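Cephalosporin hydroxylase CMCI (Streptomyces clavuligerus, PDB 2BM8) takes part in cephamycin biosynthesis, probably in hydroxylating or methylating the cephalosporin nucleus, through a Rossmann-like domain related to methyltransferases. Local coordinates at residues L64-T69 with S221-R226; A71-M76 with Y182-D187; I85-V90 with I156-A161; Y56-L61 with L96-D101. The protein carries 3 engineered substitutions. One frame throughout, in Å; residues are numbered along the deposited sequence.

Contact 1. Residues L64-T69 with S221-R226; sequences LKDPDT and SSQLDR
Gln223 reaches across to the turn leading into helix 67-80 and uses both ends of its amide there. Its NE2 donates to Leu64 O at 2.9 Å, in the plane of that carbonyl. OE1 accepts twice: Asp66 N comes to it at 3.0 Å, nearly straight (171°) though tilted from the carbonyl plane, and Thr69 OG1 donates at 2.7 Å onto a lone pair. The chain is extended beyond CG (chi2 170°), which carries the amide alongside the Asp66 side chain, the two running in opposite directions. The amide and carboxylate planes are stacked, 17° apart, with Asp66 CG 3.4 Å from Gln223 OE1.

Thr69 crosses Gln223 at about a right angle, and its methyl CG2 packs on Leu224 CD1 at 4.0 Å. Thr69 OG1 also accepts from Ser221 OG at 3.1 Å, while Ser221 OG in turn accepts from Leu224 N in an ST motif. Asp66, the N-cap residue, takes weak bonds from Asp68 N and Thr69 N, and a water donating to its OD1 accepts from Gln223 N.

Donors and acceptors therefore run in one direction, from Leu224 N through Ser221 OG and Thr69 OG1 to Gln223 OE1. With NE2 committed to a backbone carbonyl and OE1 to two donors, the rotation of the amide is fixed, and the loop is tied to the helix start by directional polar bonds more than by apolar packing.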
loop_
_atom_site.group_PDB
_atom_site.type_symbol
_atom_site.label_atom_id
_atom_site.label_comp_id
_atom_site.label_asym_id
_atom_site.label_seq_id
_atom_site.Cartn_x
_atom_site.Cartn_y
_atom_site.Cartn_z
ATOM N N LEU B 64 26.247 6.327 8.259
ATOM C CA LEU B 64 24.933 6.210 8.876
ATOM C C LEU B 64 23.901 7.159 8.265
ATOM O O LEU B 64 22.716 7.007 8.516
ATOM C CB LEU B 64 25.017 6.464 10.380
ATOM C CG LEU B 64 25.696 5.444 11.293
ATOM C CD1 LEU B 64 24.838 5.247 12.525
ATOM C CD2 LEU B 64 25.955 4.112 10.624
ATOM N N LYS B 65 24.348 8.135 7.485
ATOM C CA LYS B 65 23.444 9.036 6.797
ATOM C C LYS B 65 23.105 8.485 5.421
ATOM O O LYS B 65 23.996 8.234 4.629
ATOM C CB LYS B 65 24.061 10.436 6.705
ATOM C CG LYS B 65 24.214 11.119 8.093
ATOM C CD LYS B 65 24.710 12.549 7.974
ATOM C CE LYS B 65 25.108 13.177 9.320
ATOM N NZ LYS B 65 24.605 12.456 10.518
ATOM N N ASP B 66 21.818 8.294 5.124
ATOM C CA ASP B 66 21.460 7.636 3.877
ATOM C C ASP B 66 21.481 8.592 2.671
ATOM O O ASP B 66 21.672 9.792 2.852
ATOM C CB ASP B 66 20.190 6.759 4.026
ATOM C CG ASP B 66 18.931 7.533 4.260
ATOM O OD1 ASP B 66 18.749 8.635 3.690
ATOM O OD2 ASP B 66 18.027 7.058 4.990
ATOM N N PRO B 67 21.412 8.052 1.451
ATOM C CA PRO B 67 21.501 8.870 0.242
ATOM C C PRO B 67 20.562 10.075 0.161
ATOM O O PRO B 67 20.958 11.085 -0.370
ATOM C CB PRO B 67 21.177 7.869 -0.874
ATOM C CG PRO B 67 21.694 6.594 -0.359
ATOM C CD PRO B 67 21.335 6.616 1.112
ATOM N N ASP B 68 19.347 9.972 0.658
ATOM C CA ASP B 68 18.426 11.092 0.601
ATOM C C ASP B 68 18.888 12.190 1.548
ATOM O O ASP B 68 18.738 13.373 1.252
ATOM C CB ASP B 68 17.005 10.604 0.915
ATOM C CG ASP B 68 16.539 9.534 -0.088
ATOM O OD1 ASP B 68 16.690 9.786 -1.317
ATOM O OD2 ASP B 68 16.062 8.405 0.232
ATOM N N THR B 69 19.456 11.796 2.684
ATOM C CA THR B 69 20.013 12.754 3.634
ATOM C C THR B 69 21.288 13.445 3.118
ATOM O O THR B 69 21.434 14.662 3.251
ATOM C CB THR B 69 20.286 12.045 4.944
ATOM O OG1 THR B 69 19.041 11.618 5.496
ATOM C CG2 THR B 69 20.844 13.000 5.985
ATOM N N SER B 221 14.029 14.398 3.688
ATOM C CA SER B 221 14.468 13.038 4.016
ATOM C C SER B 221 13.872 12.521 5.306
ATOM O O SER B 221 13.633 13.291 6.228
ATOM C CB SER B 221 15.999 12.956 4.089
ATOM O OG SER B 221 16.501 13.330 5.367
ATOM N N SER B 222 13.657 11.208 5.376
ATOM C CA SER B 222 13.122 10.585 6.583
ATOM C C SER B 222 14.023 10.788 7.819
ATOM O O SER B 222 13.519 10.868 8.930
ATOM C CB SER B 222 12.819 9.101 6.347
ATOM O OG SER B 222 13.986 8.298 6.385
ATOM N N GLN B 223 15.338 10.933 7.640
ATOM C CA GLN B 223 16.218 11.170 8.791
ATOM C C GLN B 223 16.164 12.617 9.298
ATOM O O GLN B 223 16.302 12.857 10.490
ATOM C CB GLN B 223 17.675 10.778 8.487
ATOM C CG GLN B 223 17.948 9.252 8.496
ATOM C CD GLN B 223 19.332 8.914 7.953
ATOM O OE1 GLN B 223 19.773 9.513 6.953
ATOM N NE2 GLN B 223 20.026 7.949 8.600
ATOM N N LEU B 224 15.974 13.577 8.406
ATOM C CA LEU B 224 15.923 14.975 8.799
ATOM C C LEU B 224 14.503 15.496 9.013
ATOM O O LEU B 224 14.327 16.634 9.397
ATOM C CB LEU B 224 16.588 15.818 7.729
ATOM C CG LEU B 224 18.045 15.510 7.466
ATOM C CD1 LEU B 224 18.499 16.280 6.247
ATOM C CD2 LEU B 224 18.869 15.852 8.695
ATOM N N ASP B 225 13.514 14.651 8.735
ATOM C CA ASP B 225 12.088 14.940 8.869
ATOM C C ASP B 225 11.799 15.889 10.006
ATOM O O ASP B 225 12.069 15.567 11.165
ATOM C CB ASP B 225 11.346 13.616 9.145
ATOM C CG ASP B 225 9.842 13.721 8.975
ATOM O OD1 ASP B 225 9.290 14.806 8.743
ATOM O OD2 ASP B 225 9.110 12.731 9.063
ATOM N N ARG B 226 11.256 17.057 9.662
ATOM C CA ARG B 226 10.760 18.039 10.631
ATOM C C ARG B 226 11.779 18.448 11.714
ATOM O O ARG B 226 11.375 18.849 12.805
ATOM C CB ARG B 226 9.480 17.510 11.292
ATOM C CG ARG B 226 8.268 17.395 10.372
ATOM C CD ARG B 226 7.103 16.608 10.991
ATOM N NE ARG B 226 7.356 15.164 10.949
ATOM C CZ ARG B 226 6.671 14.243 11.622
ATOM N NH1 ARG B 226 5.674 14.573 12.426
ATOM N NH2 ARG B 226 7.001 12.966 11.499
HETATM O O HOH W 1 16.518 9.637 5.296
#

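Contact 2. Residues A71-M76 with Y182-D187; sequences AVYHDM and YFIIED
Tyr73 and Met76 of helix 67-80 rest on Tyr182, Ile184 and Glu186, the helix-on-sheet packing of a Rossmann-like alpha/beta fold. Helix 71-76 runs antiparallel to strand 182-185, at 175°, with their axes 13.1 Å apart, so that side chains fill the layer between them.

Tyr73 and Glu186 come from opposite directions. Glu186 OE2 lies at the ring edge, near its plane, and the carboxylate plane is turned 35° from that of the ring. Tyr73 OH donates to Glu186 OE2 at a modelled 2.5 Å, a very short value whose exact length is doubtful. Glu186 is extended beyond CG, which brings its carboxylate up to the phenol, and its other oxygen, OE1, makes a salt bridge with Lys65. The phenol oxygen also touches Ile184 CG2, 3.5 Å from OH.

Ile184 and Met76 point at each other, tip to tip, with CD1 of the isoleucine 3.9 Å from SD of the methionine. Tyr182 crosses Met76 at a slant and sends its own hydroxyl to Asp214. Bending at chi3 (-64°) turns Met76 CE toward the CE2 side of that ring, while the sulfur makes a Met-aromatic contact: SD stands 4.1 Å from the centroid of the Tyr182 ring, almost directly above its centre.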
loop_
_atom_site.group_PDB
_atom_site.type_symbol
_atom_site.label_atom_id
_atom_site.label_comp_id
_atom_site.label_asym_id
_atom_site.label_seq_id
_atom_site.Cartn_x
_atom_site.Cartn_y
_atom_site.Cartn_z
ATOM N N ALA B 71 21.939 13.921 0.045
ATOM C CA ALA B 71 21.448 14.863 -0.979
ATOM C C ALA B 71 20.999 16.216 -0.403
ATOM O O ALA B 71 21.306 17.266 -0.952
ATOM C CB ALA B 71 20.294 14.249 -1.769
ATOM N N VAL B 72 20.257 16.174 0.697
ATOM C CA VAL B 72 19.830 17.381 1.382
ATOM C C VAL B 72 21.047 18.175 1.895
ATOM O O VAL B 72 21.169 19.359 1.599
ATOM C CB VAL B 72 18.864 17.046 2.539
ATOM C CG1 VAL B 72 18.684 18.246 3.458
ATOM C CG2 VAL B 72 17.533 16.565 1.992
ATOM N N TYR B 73 21.943 17.517 2.629
ATOM C CA TYR B 73 23.159 18.184 3.127
ATOM C C TYR B 73 24.036 18.724 1.997
ATOM O O TYR B 73 24.755 19.681 2.178
ATOM C CB TYR B 73 24.005 17.258 4.012
ATOM C CG TYR B 73 23.519 17.151 5.445
ATOM C CD1 TYR B 73 23.102 15.940 5.959
ATOM C CD2 TYR B 73 23.496 18.261 6.286
ATOM C CE1 TYR B 73 22.649 15.826 7.259
ATOM C CE2 TYR B 73 23.048 18.163 7.605
ATOM C CZ TYR B 73 22.617 16.938 8.087
ATOM O OH TYR B 73 22.171 16.793 9.388
ATOM N N HIS B 74 23.996 18.102 0.836
ATOM C CA HIS B 74 24.793 18.589 -0.267
ATOM C C HIS B 74 24.260 19.942 -0.708
ATOM O O HIS B 74 25.037 20.886 -0.859
ATOM C CB HIS B 74 24.788 17.616 -1.432
ATOM C CG HIS B 74 25.430 18.171 -2.654
ATOM N ND1 HIS B 74 24.754 18.986 -3.533
ATOM C CD2 HIS B 74 26.695 18.072 -3.121
ATOM C CE1 HIS B 74 25.571 19.344 -4.507
ATOM N NE2 HIS B 74 26.757 18.810 -4.276
ATOM N N ASP B 75 22.936 20.026 -0.896
ATOM C CA ASP B 75 22.267 21.283 -1.264
ATOM C C ASP B 75 22.493 22.360 -0.208
ATOM O O ASP B 75 22.766 23.494 -0.534
ATOM C CB ASP B 75 20.753 21.082 -1.467
ATOM C CG ASP B 75 20.417 20.151 -2.649
ATOM O OD1 ASP B 75 21.282 19.994 -3.543
ATOM O OD2 ASP B 75 19.317 19.526 -2.750
ATOM N N MET B 76 22.402 21.984 1.060
ATOM C CA MET B 76 22.588 22.913 2.162
ATOM C C MET B 76 24.010 23.455 2.175
ATOM O O MET B 76 24.218 24.643 2.283
ATOM C CB MET B 76 22.282 22.213 3.478
ATOM C CG MET B 76 22.326 23.127 4.695
ATOM S SD MET B 76 22.014 22.203 6.197
ATOM C CE MET B 76 20.313 21.653 5.915
ATOM N N TYR B 182 22.523 26.779 11.158
ATOM C CA TYR B 182 21.566 25.701 11.293
ATOM C C TYR B 182 21.750 24.964 12.617
ATOM O O TYR B 182 22.861 24.797 13.096
ATOM C CB TYR B 182 21.707 24.741 10.116
ATOM C CG TYR B 182 20.983 25.210 8.870
ATOM C CD1 TYR B 182 21.587 26.067 7.963
ATOM C CD2 TYR B 182 19.682 24.806 8.609
ATOM C CE1 TYR B 182 20.914 26.496 6.826
ATOM C CE2 TYR B 182 19.013 25.231 7.477
ATOM C CZ TYR B 182 19.631 26.069 6.593
ATOM O OH TYR B 182 18.947 26.494 5.483
ATOM N N PHE B 183 20.647 24.590 13.243
ATOM C CA PHE B 183 20.667 23.645 14.341
ATOM C C PHE B 183 19.756 22.518 13.910
ATOM O O PHE B 183 18.572 22.743 13.711
ATOM C CB PHE B 183 20.178 24.268 15.653
ATOM C CG PHE B 183 20.389 23.375 16.868
ATOM C CD1 PHE B 183 21.437 23.606 17.744
ATOM C CD2 PHE B 183 19.538 22.305 17.129
ATOM C CE1 PHE B 183 21.625 22.794 18.864
ATOM C CE2 PHE B 183 19.733 21.492 18.252
ATOM C CZ PHE B 183 20.776 21.744 19.111
ATOM N N ILE B 184 20.323 21.319 13.772
ATOM C CA ILE B 184 19.634 20.182 13.184
ATOM C C ILE B 184 19.564 18.988 14.132
ATOM O O ILE B 184 20.576 18.559 14.689
ATOM C CB ILE B 184 20.333 19.775 11.876
ATOM C CG1 ILE B 184 20.061 20.836 10.807
ATOM C CG2 ILE B 184 19.833 18.422 11.394
ATOM C CD1 ILE B 184 21.001 20.800 9.648
ATOM N N ILE B 185 18.365 18.440 14.297
ATOM C CA ILE B 185 18.188 17.238 15.102
ATOM C C ILE B 185 17.761 16.122 14.188
ATOM O O ILE B 185 16.668 16.139 13.651
ATOM C CB ILE B 185 17.149 17.478 16.210
ATOM C CG1 ILE B 185 17.696 18.475 17.224
ATOM C CG2 ILE B 185 16.822 16.173 16.918
ATOM C CD1 ILE B 185 16.654 19.228 17.977
ATOM N N GLU B 186 18.633 15.149 13.995
ATOM C CA GLU B 186 18.320 14.036 13.108
ATOM C C GLU B 186 17.502 13.001 13.874
ATOM O O GLU B 186 17.661 12.877 15.079
ATOM C CB GLU B 186 19.606 13.431 12.542
ATOM C CG GLU B 186 20.449 14.407 11.712
ATOM C CD GLU B 186 21.515 13.723 10.852
ATOM O OE1 GLU B 186 21.644 12.491 10.945
ATOM O OE2 GLU B 186 22.241 14.426 10.101
ATOM N N ASP B 187 16.572 12.336 13.181
ATOM C CA ASP B 187 15.881 11.124 13.639
ATOM C C ASP B 187 14.873 11.304 14.771
ATOM O O ASP B 187 13.738 10.809 14.678
ATOM C CB ASP B 187 16.890 10.043 14.049
ATOM C CG ASP B 187 17.740 9.566 12.880
ATOM O OD1 ASP B 187 17.147 8.998 11.925
ATOM O OD2 ASP B 187 18.983 9.723 12.825
#

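Contact 3. Residues I85-V90 with I156-A161; sequences IVELGV and IFIDNA. Engineered in segment 156-161: Asn160 (natural residue Asp).
Leu88 O accepts from Asn160 N at 2.7 Å, the last rung of a ladder between two parallel strands inclined by only 12°. Below it, Val86 N donates to Ile156 O at 2.9 Å, Ile158 N to Val86 O at 2.8 Å, and Leu88 N to Ile158 O at 2.9 Å.

Just past the strand end, the engineered Asn160 turns its amide almost coplanar with the Glu87 carboxylate. Its ND2 is modelled 2.5 Å from Glu87 OE1, too short to be taken literally. A bend at chi2 (-77°) swings that carboxylate over Ile158 toward Asn160, and Glu87 OE2 makes a salt bridge with Lys65. On the other face, Leu88 CD1 approaches the edge of the Phe157 ring and also lies 3.7 Å from Asp159 OD2. That oxygen accepts from Ala161 N in an Asx turn and from His162 N.

The place between these two neighbours, where the strand order reverses, is the topological switch point, near which Rossmann-like proteins commonly bind their cofactor. Strands 84-88 and 155-159 are central in the sheet, flanked by 111-116 and 182-185, and Ile85, Glu87, Ile156 and Ile158 face helices 67-80 and 94-106.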
loop_
_atom_site.group_PDB
_atom_site.type_symbol
_atom_site.label_atom_id
_atom_site.label_comp_id
_atom_site.label_asym_id
_atom_site.label_seq_id
_atom_site.Cartn_x
_atom_site.Cartn_y
_atom_site.Cartn_z
ATOM N N ILE B 85 31.240 22.865 10.477
ATOM C CA ILE B 85 30.208 21.872 10.714
ATOM C C ILE B 85 30.535 21.074 11.970
ATOM O O ILE B 85 31.607 20.498 12.068
ATOM C CB ILE B 85 30.088 20.953 9.506
ATOM C CG1 ILE B 85 29.547 21.750 8.313
ATOM C CG2 ILE B 85 29.177 19.769 9.822
ATOM C CD1 ILE B 85 29.712 21.042 7.008
ATOM N N VAL B 86 29.600 21.062 12.919
ATOM C CA VAL B 86 29.723 20.351 14.184
ATOM C C VAL B 86 28.794 19.132 14.245
ATOM O O VAL B 86 27.596 19.257 14.016
ATOM C CB VAL B 86 29.328 21.260 15.349
ATOM C CG1 VAL B 86 29.474 20.524 16.671
ATOM C CG2 VAL B 86 30.163 22.547 15.360
ATOM N N GLU B 87 29.354 17.964 14.567
ATOM C CA GLU B 87 28.580 16.747 14.817
ATOM C C GLU B 87 28.651 16.411 16.288
ATOM O O GLU B 87 29.722 16.118 16.778
ATOM C CB GLU B 87 29.170 15.559 14.050
ATOM C CG GLU B 87 28.543 15.319 12.692
ATOM C CD GLU B 87 27.183 14.656 12.780
ATOM O OE1 GLU B 87 26.591 14.652 13.883
ATOM O OE2 GLU B 87 26.721 14.128 11.743
ATOM N N LEU B 88 27.522 16.461 16.981
ATOM C CA LEU B 88 27.377 15.915 18.339
ATOM C C LEU B 88 26.922 14.467 18.157
ATOM O O LEU B 88 25.845 14.232 17.618
ATOM C CB LEU B 88 26.307 16.702 19.110
ATOM C CG LEU B 88 26.377 16.959 20.620
ATOM C CD1 LEU B 88 24.975 17.174 21.137
ATOM C CD2 LEU B 88 27.093 15.865 21.442
ATOM N N GLY B 89 27.738 13.505 18.595
ATOM C CA GLY B 89 27.545 12.100 18.270
ATOM C C GLY B 89 28.370 11.704 17.053
ATOM O O GLY B 89 28.020 12.065 15.939
ATOM N N VAL B 90 29.451 10.948 17.258
ATOM C CA VAL B 90 30.411 10.656 16.194
ATOM C C VAL B 90 30.354 9.215 15.668
ATOM O O VAL B 90 30.348 9.009 14.437
ATOM C CB VAL B 90 31.845 10.958 16.669
ATOM C CG1 VAL B 90 32.881 10.497 15.650
ATOM C CG2 VAL B 90 32.006 12.429 16.944
ATOM N N ILE B 156 26.846 24.905 10.839
ATOM C CA ILE B 156 25.797 23.901 10.976
ATOM C C ILE B 156 26.118 23.043 12.202
ATOM O O ILE B 156 27.169 22.424 12.266
ATOM C CB ILE B 156 25.721 23.015 9.722
ATOM C CG1 ILE B 156 25.472 23.862 8.479
ATOM C CG2 ILE B 156 24.638 21.935 9.890
ATOM C CD1 ILE B 156 25.566 23.071 7.189
ATOM N N PHE B 157 25.200 23.026 13.161
ATOM C CA PHE B 157 25.306 22.217 14.366
ATOM C C PHE B 157 24.336 21.046 14.229
ATOM O O PHE B 157 23.142 21.248 14.061
ATOM C CB PHE B 157 24.952 23.071 15.586
ATOM C CG PHE B 157 25.185 22.386 16.902
ATOM C CD1 PHE B 157 26.244 22.771 17.722
ATOM C CD2 PHE B 157 24.356 21.347 17.322
ATOM C CE1 PHE B 157 26.469 22.139 18.936
ATOM C CE2 PHE B 157 24.581 20.700 18.531
ATOM C CZ PHE B 157 25.637 21.096 19.341
ATOM N N ILE B 158 24.843 19.825 14.312
ATOM C CA ILE B 158 24.030 18.628 14.083
ATOM C C ILE B 158 24.030 17.746 15.325
ATOM O O ILE B 158 25.071 17.262 15.753
ATOM C CB ILE B 158 24.546 17.823 12.869
ATOM C CG1 ILE B 158 24.713 18.746 11.663
ATOM C CG2 ILE B 158 23.577 16.677 12.527
ATOM C CD1 ILE B 158 25.299 18.082 10.470
ATOM N N ASP B 159 22.848 17.574 15.907
ATOM C CA ASP B 159 22.650 16.638 17.000
ATOM C C ASP B 159 22.361 15.211 16.509
ATOM O O ASP B 159 21.348 14.970 15.872
ATOM C CB ASP B 159 21.486 17.103 17.862
ATOM C CG ASP B 159 21.152 16.114 18.937
ATOM O OD1 ASP B 159 19.938 15.818 19.128
ATOM O OD2 ASP B 159 22.063 15.577 19.615
ATOM N N ASN B 160 23.270 14.284 16.808
ATOM C CA ASN B 160 23.047 12.836 16.651
ATOM C C ASN B 160 23.085 12.099 18.002
ATOM O O ASN B 160 23.021 10.887 18.038
ATOM C CB ASN B 160 24.086 12.219 15.698
ATOM C CG ASN B 160 23.746 12.445 14.226
ATOM O OD1 ASN B 160 22.752 11.910 13.711
ATOM N ND2 ASN B 160 24.570 13.239 13.538
ATOM N N ALA B 161 23.170 12.827 19.112
ATOM C CA ALA B 161 23.281 12.205 20.438
ATOM C C ALA B 161 21.953 12.211 21.207
ATOM O O ALA B 161 21.559 11.208 21.794
ATOM C CB ALA B 161 24.381 12.899 21.250
#

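Contact 4. Residues Y56-L61 with L96-D101; sequences YQWRGL and LAWFRD
Trp58 and Trp98 form an edge-to-face (T-shaped) pair with their planes at 90°. The edge of Trp98 stands over the face of Trp58, with Trp98 CD1 3.4 Å from Trp58 CD2, and CB of Trp98 adds a CH-pi contact 4.1 Å from the centroid of the Trp58 five-membered ring. With chi1 at 175°, CG of Trp58 lies opposite the main-chain N, and the indole projects at the helix, while Arg59 CG covers the opposite face. His74 of the second subunit also meets this indole.

The polar contacts converge on Asp101. Trp58 NE1 donates to Asp101 OD2 at 2.7 Å, close to the indole plane and on the anti side of the carboxylate, tilted out of the carboxylate plane. Arg59 NH1 forms a salt bridge with Asp101 OD2 at 2.9 Å, although its hydrogen bond is bent and weak; guanidinium and carboxylate planes are only 11° apart. Arg100 NE holds the other oxygen, Asp101 OD1, at 3.0 Å. Asp128 pairs with both arginines, so two acids probably offset the charge of the two neighbouring guanidinium groups.

Apolar packing is lighter: Leu61 CD1 rests on Ala97 CB at 4.1 Å.

Residues 58-61 make a type I' turn, with Arg59 and Gly60 at positive phi, and Trp58 and Leu61 exchange backbone bonds. The arrangement is that of a tight two-residue beta-hairpin whose turn leans on helix 94-106 of the Rossmann-like domain.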
loop_
_atom_site.group_PDB
_atom_site.type_symbol
_atom_site.label_atom_id
_atom_site.label_comp_id
_atom_site.label_asym_id
_atom_site.label_seq_id
_atom_site.Cartn_x
_atom_site.Cartn_y
_atom_site.Cartn_z
ATOM N N TYR B 56 25.243 1.707 3.803
ATOM C CA TYR B 56 25.922 2.717 3.019
ATOM C C TYR B 56 27.340 2.946 3.514
ATOM O O TYR B 56 27.664 2.668 4.663
ATOM C CB TYR B 56 25.085 3.992 3.017
ATOM C CG TYR B 56 23.691 3.719 2.501
ATOM C CD1 TYR B 56 22.586 3.722 3.352
ATOM C CD2 TYR B 56 23.488 3.424 1.157
ATOM C CE1 TYR B 56 21.294 3.457 2.860
ATOM C CE2 TYR B 56 22.217 3.138 0.658
ATOM C CZ TYR B 56 21.120 3.160 1.506
ATOM O OH TYR B 56 19.875 2.884 0.984
ATOM N N GLN B 57 28.197 3.401 2.607
ATOM C CA GLN B 57 29.581 3.714 2.949
ATOM C C GLN B 57 30.026 4.988 2.283
ATOM O O GLN B 57 29.359 5.513 1.402
ATOM C CB GLN B 57 30.531 2.580 2.538
ATOM C CG GLN B 57 30.554 2.315 1.040
ATOM C CD GLN B 57 31.872 1.735 0.531
ATOM O OE1 GLN B 57 32.943 2.307 0.746
ATOM N NE2 GLN B 57 31.784 0.611 -0.172
ATOM N N TRP B 58 31.170 5.475 2.722
ATOM C CA TRP B 58 31.879 6.531 2.036
ATOM C C TRP B 58 33.364 6.217 2.143
ATOM O O TRP B 58 33.892 6.180 3.241
ATOM C CB TRP B 58 31.533 7.867 2.661
ATOM C CG TRP B 58 32.294 8.970 2.094
ATOM C CD1 TRP B 58 33.316 9.632 2.679
ATOM C CD2 TRP B 58 32.123 9.549 0.808
ATOM N NE1 TRP B 58 33.785 10.614 1.844
ATOM C CE2 TRP B 58 33.067 10.581 0.682
ATOM C CE3 TRP B 58 31.239 9.322 -0.252
ATOM C CZ2 TRP B 58 33.166 11.374 -0.458
ATOM C CZ3 TRP B 58 31.338 10.119 -1.389
ATOM C CH2 TRP B 58 32.290 11.127 -1.481
ATOM N N ARG B 59 34.016 5.955 1.015
ATOM C CA ARG B 59 35.422 5.555 0.983
ATOM C C ARG B 59 35.819 4.545 2.059
ATOM O O ARG B 59 36.778 4.763 2.794
ATOM C CB ARG B 59 36.307 6.784 1.136
ATOM C CG ARG B 59 36.028 7.858 0.139
ATOM C CD ARG B 59 36.914 9.099 0.264
ATOM N NE ARG B 59 38.125 8.891 1.053
ATOM C CZ ARG B 59 38.951 9.861 1.423
ATOM N NH1 ARG B 59 38.738 11.121 1.068
ATOM N NH2 ARG B 59 40.030 9.565 2.135
ATOM N N GLY B 60 35.064 3.462 2.182
ATOM C CA GLY B 60 35.431 2.371 3.074
ATOM C C GLY B 60 35.105 2.570 4.548
ATOM O O GLY B 60 35.464 1.733 5.381
ATOM N N LEU B 61 34.431 3.671 4.872
ATOM C CA LEU B 61 33.849 3.881 6.209
ATOM C C LEU B 61 32.342 3.789 6.113
ATOM O O LEU B 61 31.749 4.233 5.139
ATOM C CB LEU B 61 34.208 5.259 6.770
ATOM C CG LEU B 61 35.655 5.660 6.542
ATOM C CD1 LEU B 61 35.855 7.143 6.748
ATOM C CD2 LEU B 61 36.549 4.822 7.456
ATOM N N LEU B 96 31.762 12.588 9.373
ATOM C CA LEU B 96 32.788 13.647 9.481
ATOM C C LEU B 96 33.679 13.750 8.230
ATOM O O LEU B 96 33.857 14.830 7.678
ATOM C CB LEU B 96 33.703 13.370 10.668
ATOM C CG LEU B 96 33.342 13.879 12.057
ATOM C CD1 LEU B 96 31.857 14.062 12.258
ATOM C CD2 LEU B 96 33.929 12.931 13.083
ATOM N N ALA B 97 34.261 12.625 7.813
ATOM C CA ALA B 97 35.100 12.587 6.630
ATOM C C ALA B 97 34.319 12.978 5.388
ATOM O O ALA B 97 34.864 13.620 4.493
ATOM C CB ALA B 97 35.697 11.213 6.445
ATOM N N TRP B 98 33.044 12.594 5.339
ATOM C CA TRP B 98 32.175 12.916 4.217
ATOM C C TRP B 98 31.975 14.426 4.136
ATOM O O TRP B 98 32.179 15.015 3.083
ATOM C CB TRP B 98 30.829 12.187 4.336
ATOM C CG TRP B 98 29.908 12.452 3.186
ATOM C CD1 TRP B 98 30.004 11.941 1.940
ATOM C CD2 TRP B 98 28.781 13.316 3.176
ATOM N NE1 TRP B 98 28.990 12.417 1.144
ATOM C CE2 TRP B 98 28.228 13.274 1.885
ATOM C CE3 TRP B 98 28.169 14.120 4.135
ATOM C CZ2 TRP B 98 27.111 14.003 1.527
ATOM C CZ3 TRP B 98 27.051 14.837 3.784
ATOM C CH2 TRP B 98 26.539 14.782 2.488
ATOM N N PHE B 99 31.610 15.046 5.248
ATOM C CA PHE B 99 31.423 16.498 5.292
ATOM C C PHE B 99 32.693 17.238 4.886
ATOM O O PHE B 99 32.629 18.226 4.157
ATOM C CB PHE B 99 31.020 16.968 6.694
ATOM C CG PHE B 99 29.556 16.868 6.976
ATOM C CD1 PHE B 99 29.099 16.182 8.093
ATOM C CD2 PHE B 99 28.628 17.479 6.149
ATOM C CE1 PHE B 99 27.750 16.094 8.366
ATOM C CE2 PHE B 99 27.273 17.398 6.425
ATOM C CZ PHE B 99 26.839 16.698 7.535
ATOM N N ARG B 100 33.832 16.761 5.386
ATOM C CA ARG B 100 35.139 17.309 5.049
ATOM C C ARG B 100 35.426 17.167 3.562
ATOM O O ARG B 100 35.752 18.130 2.895
ATOM C CB ARG B 100 36.239 16.608 5.849
ATOM C CG ARG B 100 37.588 17.302 5.766
ATOM C CD ARG B 100 38.506 16.815 4.619
ATOM N NE ARG B 100 38.526 15.355 4.493
ATOM C CZ ARG B 100 39.160 14.535 5.330
ATOM N NH1 ARG B 100 39.838 15.008 6.364
ATOM N NH2 ARG B 100 39.112 13.232 5.144
ATOM N N ASP B 101 35.311 15.953 3.048
ATOM C CA ASP B 101 35.535 15.704 1.624
ATOM C C ASP B 101 34.667 16.615 0.773
ATOM O O ASP B 101 35.156 17.249 -0.143
ATOM C CB ASP B 101 35.210 14.262 1.273
ATOM C CG ASP B 101 36.252 13.297 1.752
ATOM O OD1 ASP B 101 37.295 13.701 2.285
ATOM O OD2 ASP B 101 36.096 12.085 1.635
#

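In the fold
Contact 3 forms the sheet centre and no other chain touches it, whereas contacts 1, 2 and 4 reach the second subunit. Contacts 1 and 2 share helix 67-80, the first fastening its start to a loop, the second laying its body on strand 182-185, next to contact 3. Contacts 2 and 3 are buried: contact 3 is held chiefly by backbone bonds between parallel strands, contact 2 by side chains, apolar except for one carboxylate bond. Contact 1, partly buried, is mainly polar; contact 4, also buried but farthest from the chain centre, pairs indoles with an ionic network. Lys65 bridges Glu186 and Glu87, joining contacts 1 to 3, and Phe99 of contact 4 packs against all three.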